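Local coordinates for protein phytochrome Response Regulator RcpA (Tolypothrix sp. PCC 7601, PDB 1K68) that serves as a CheY-like response regulator in cyanobacterial phytochrome signalling, taking up a phosphoryl group on an aspartate and binding magnesium beside it, at residues Val34-Gly37 / Met38-Met41; Lys78-Pro81 / Thr82-Arg85. All coordinates share one frame; numbering follows the deposited sequence.

Contact 1: residues Val34-Gly37 / Met38-Met41; sequences VRDG and MEAM
Asp-36 turns its carboxylate forward over the start of helix 37-44 because CG stands between the backbone N and the carbonyl carbon (chi1 69°), while Glu-39, its CG anti to its own carbonyl carbon and its chain bent at chi2, folds back toward it. The result is an N-cap at the junction of strand 30-34 and the following helix of the (beta/alpha)5 receiver fold. Asp-36 OD2 accepts from Glu-39 N at 2.7 Å, with the N-H coming from above the carboxylate plane, 37° out of it. Met-38 N lies equally close to OD2, but its angle is too poor for a hydrogen bond, so one bond grips this oxygen from the first turn.

The first backbone bonds of the helix follow: Ala-40 N donates to Asp-36 O at 3.0 Å and Met-41 N to Gly-37 O at the same distance. The carboxylates of Asp-36 and Glu-39 are turned 80° against each other, and Asp-36 OD1 comes within 3.6 Å of Glu-39 OE2. This approach of like charges is probably eased by the helix N-terminus; Glu-39 OE1 has its own partner in the hydroxyl of Tyr-50, and Lys-67, from another loop, touches Asp-36.

Beneath the cap the contact turns apolar. Val-34, whose backbone still bonds to Leu-7 and Glu-9 of the neighbouring strand region, sets CB alongside Glu-39 CB at 3.9 Å. Val-34 and Ala-40 both touch Val-8, so the first turn of the helix sits down on strand 4-8. There the methyl Val-34 CG2 faces Ala-40 CB at 4.2 Å.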
loop_
_atom_site.group_PDB
_atom_site.type_symbol
_atom_site.label_atom_id
_atom_site.label_comp_id
_atom_site.label_asym_id
_atom_site.label_seq_id
_atom_site.Cartn_x
_atom_site.Cartn_y
_atom_site.Cartn_z
ATOM N N VAL A 34 -7.759 -14.692 -2.390
ATOM C CA VAL A 34 -8.455 -15.525 -1.409
ATOM C C VAL A 34 -7.471 -15.623 -0.252
ATOM O O VAL A 34 -6.251 -15.575 -0.463
ATOM C CB VAL A 34 -8.807 -16.938 -1.930
ATOM C CG1 VAL A 34 -9.883 -16.839 -2.996
ATOM C CG2 VAL A 34 -7.569 -17.630 -2.461
ATOM N N ARG A 35 -7.990 -15.782 0.961
ATOM C CA ARG A 35 -7.142 -15.784 2.150
ATOM C C ARG A 35 -6.797 -17.069 2.889
ATOM O O ARG A 35 -6.222 -17.015 3.972
ATOM C CB ARG A 35 -7.711 -14.762 3.129
ATOM C CG ARG A 35 -7.972 -13.427 2.441
ATOM C CD ARG A 35 -8.821 -12.485 3.270
ATOM N NE ARG A 35 -8.026 -11.407 3.842
ATOM C CZ ARG A 35 -7.018 -11.594 4.684
ATOM N NH1 ARG A 35 -6.675 -12.818 5.057
ATOM N NH2 ARG A 35 -6.353 -10.554 5.157
ATOM N N ASP A 36 -7.143 -18.220 2.334
ATOM C CA ASP A 36 -6.772 -19.479 2.978
ATOM C C ASP A 36 -6.648 -20.592 1.948
ATOM O O ASP A 36 -7.177 -20.484 0.846
ATOM C CB ASP A 36 -7.769 -19.876 4.074
ATOM C CG ASP A 36 -9.117 -20.282 3.524
ATOM O OD1 ASP A 36 -10.076 -19.492 3.657
ATOM O OD2 ASP A 36 -9.211 -21.387 2.957
ATOM N N GLY A 37 -5.937 -21.652 2.312
ATOM C CA GLY A 37 -5.734 -22.761 1.399
ATOM C C GLY A 37 -7.021 -23.402 0.924
ATOM O O GLY A 37 -7.136 -23.788 -0.241
ATOM N N MET A 38 -7.990 -23.519 1.828
ATOM C CA MET A 38 -9.272 -24.121 1.492
ATOM C C MET A 38 -9.941 -23.379 0.347
ATOM O O MET A 38 -10.285 -23.985 -0.670
ATOM C CB MET A 38 -10.192 -24.130 2.715
ATOM C CG MET A 38 -9.729 -25.031 3.851
ATOM S SD MET A 38 -9.591 -26.762 3.368
ATOM C CE MET A 38 -8.534 -27.404 4.659
ATOM N N GLU A 39 -10.124 -22.071 0.513
ATOM C CA GLU A 39 -10.751 -21.261 -0.525
ATOM C C GLU A 39 -9.937 -21.373 -1.796
ATOM O O GLU A 39 -10.483 -21.420 -2.898
ATOM C CB GLU A 39 -10.814 -19.786 -0.122
ATOM C CG GLU A 39 -11.573 -19.508 1.152
ATOM C CD GLU A 39 -12.864 -20.284 1.231
ATOM O OE1 GLU A 39 -13.681 -20.189 0.286
ATOM O OE2 GLU A 39 -13.054 -20.987 2.244
ATOM N N ALA A 40 -8.622 -21.412 -1.637
ATOM C CA ALA A 40 -7.727 -21.509 -2.779
ATOM C C ALA A 40 -8.093 -22.702 -3.653
ATOM O O ALA A 40 -8.341 -22.556 -4.846
ATOM C CB ALA A 40 -6.281 -21.631 -2.298
ATOM N N MET A 41 -8.130 -23.886 -3.055
ATOM C CA MET A 41 -8.454 -25.088 -3.812
ATOM C C MET A 41 -9.882 -25.078 -4.352
ATOM O O MET A 41 -10.116 -25.478 -5.489
ATOM C CB MET A 41 -8.219 -26.324 -2.950
ATOM C CG MET A 41 -6.760 -26.523 -2.566
ATOM S SD MET A 41 -5.707 -26.524 -4.026
ATOM C CE MET A 41 -6.114 -28.143 -4.704
#

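Contact 2: residues Lys78-Pro81 / Thr82-Arg85; sequences KSDP and TLKR
Lys-84 lays the first carbons of its side chain over the carbonyl oxygen of Asp-80, with CB 3.1 Å from Asp-80 O. The two residues belong to the turn that ends helix 70-79 and leads into strand 88-92, part of the beta-alpha-beta crossover from strand 58-60. Lys-84 N also donates to Asp-80 O, closing the turn through the backbone.

Asp-80, with CG anti to its backbone N (chi1 -171°), bends its carboxylate forward in what appears to be an Asx turn. OD1 seems to accept from both Thr-82 N and Leu-83 N, although its place is doubtful because it sits too near the Thr-82 methyl. The other oxygen, OD2, forms a salt bridge with Arg-45, and Asp-80 CB packs against Leu-83 CB at 4.0 Å.

Lys-78 reaches across the turn: its NZ donates to Lys-84 O at 3.1 Å from above the carbonyl plane, and also bonds Asn-109 OD1 and Ile-86 O. On the outer side, Arg-85 bends at chi3 and returns to Pro-81. Its NH1 donates to Pro-81 O at 3.0 Å; the oxygen lies at the guanidinium edge, near its plane, and NH1 in the carbonyl plane.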
loop_
_atom_site.group_PDB
_atom_site.type_symbol
_atom_site.label_atom_id
_atom_site.label_comp_id
_atom_site.label_asym_id
_atom_site.label_seq_id
_atom_site.Cartn_x
_atom_site.Cartn_y
_atom_site.Cartn_z
ATOM N N LYS A 78 0.033 -28.991 -8.420
ATOM C CA LYS A 78 1.005 -29.572 -9.346
ATOM C C LYS A 78 0.852 -31.068 -9.586
ATOM O O LYS A 78 1.557 -31.645 -10.407
ATOM C CB LYS A 78 2.432 -29.265 -8.878
ATOM C CG LYS A 78 2.798 -27.795 -8.992
ATOM C CD LYS A 78 2.861 -27.340 -10.457
ATOM C CE LYS A 78 3.010 -25.827 -10.536
ATOM N NZ LYS A 78 3.086 -25.314 -11.928
ATOM N N SER A 79 -0.074 -31.694 -8.872
ATOM C CA SER A 79 -0.319 -33.119 -9.040
ATOM C C SER A 79 -1.597 -33.312 -9.862
ATOM O O SER A 79 -1.833 -34.375 -10.429
ATOM C CB SER A 79 -0.468 -33.792 -7.669
ATOM O OG SER A 79 -0.487 -35.206 -7.789
ATOM N N ASP A 80 -2.418 -32.270 -9.923
ATOM C CA ASP A 80 -3.670 -32.321 -10.666
ATOM C C ASP A 80 -3.416 -32.293 -12.175
ATOM O O ASP A 80 -2.704 -31.423 -12.685
ATOM C CB ASP A 80 -4.562 -31.154 -10.247
ATOM C CG ASP A 80 -5.960 -31.254 -10.817
ATOM O OD1 ASP A 80 -6.162 -30.823 -11.967
ATOM O OD2 ASP A 80 -6.851 -31.778 -10.115
ATOM N N PRO A 81 -4.003 -33.252 -12.911
ATOM C CA PRO A 81 -3.830 -33.332 -14.363
ATOM C C PRO A 81 -4.066 -32.039 -15.132
ATOM O O PRO A 81 -3.419 -31.803 -16.149
ATOM C CB PRO A 81 -4.809 -34.435 -14.764
ATOM C CG PRO A 81 -4.746 -35.357 -13.585
ATOM C CD PRO A 81 -4.813 -34.381 -12.420
ATOM N N THR A 82 -4.977 -31.198 -14.653
ATOM C CA THR A 82 -5.258 -29.950 -15.358
ATOM C C THR A 82 -4.686 -28.670 -14.749
ATOM O O THR A 82 -4.301 -27.761 -15.480
ATOM C CB THR A 82 -6.774 -29.732 -15.541
ATOM O OG1 THR A 82 -6.990 -28.495 -16.231
ATOM C CG2 THR A 82 -7.480 -29.670 -14.196
ATOM N N LEU A 83 -4.632 -28.590 -13.423
ATOM C CA LEU A 83 -4.130 -27.386 -12.766
ATOM C C LEU A 83 -2.611 -27.300 -12.740
ATOM O O LEU A 83 -2.047 -26.221 -12.558
ATOM C CB LEU A 83 -4.649 -27.315 -11.326
ATOM C CG LEU A 83 -6.163 -27.380 -11.119
ATOM C CD1 LEU A 83 -6.461 -27.389 -9.646
ATOM C CD2 LEU A 83 -6.835 -26.201 -11.800
ATOM N N LYS A 84 -1.950 -28.436 -12.921
ATOM C CA LYS A 84 -0.496 -28.467 -12.866
ATOM C C LYS A 84 0.217 -27.575 -13.871
ATOM O O LYS A 84 1.388 -27.243 -13.680
ATOM C CB LYS A 84 0.006 -29.900 -12.999
ATOM C CG LYS A 84 -0.097 -30.491 -14.382
ATOM C CD LYS A 84 0.483 -31.897 -14.375
ATOM C CE LYS A 84 0.390 -32.542 -15.737
ATOM N NZ LYS A 84 0.796 -33.972 -15.688
ATOM N N ARG A 85 -0.470 -27.178 -14.937
ATOM C CA ARG A 85 0.167 -26.322 -15.934
ATOM C C ARG A 85 0.123 -24.847 -15.556
ATOM O O ARG A 85 0.833 -24.035 -16.145
ATOM C CB ARG A 85 -0.463 -26.526 -17.318
ATOM C CG ARG A 85 -0.046 -27.826 -18.011
ATOM C CD ARG A 85 -0.712 -27.946 -19.379
ATOM N NE ARG A 85 -2.168 -27.877 -19.263
ATOM C CZ ARG A 85 -2.920 -28.806 -18.677
ATOM N NH1 ARG A 85 -2.359 -29.891 -18.154
ATOM N NH2 ARG A 85 -4.235 -28.644 -18.597
#

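How the contacts relate
The two contacts lie at opposite ends of the parallel sheet: contact 1 follows the C-terminal end of strand 30-34, contact 2 precedes the N-terminal end of strand 88-92. Their centres are about 17 Å apart and their nearest atoms about 5 Å, without touching. Helices join them: Met-41 of contact 1 packs on Val-73, Glu-76 and Ile-77 of helix 70-79, which runs into contact 2, and Arg-45, just beyond helix 37-44, is touched by the Leu-83 side chain of contact 2. Contact 1 lies nearer the phosphorylation site, without taking part in it: the Asp-36 side chain is about 9 Å from the magnesium ion held by Asp-10, phosphorylated Asp-62 and Asn-64.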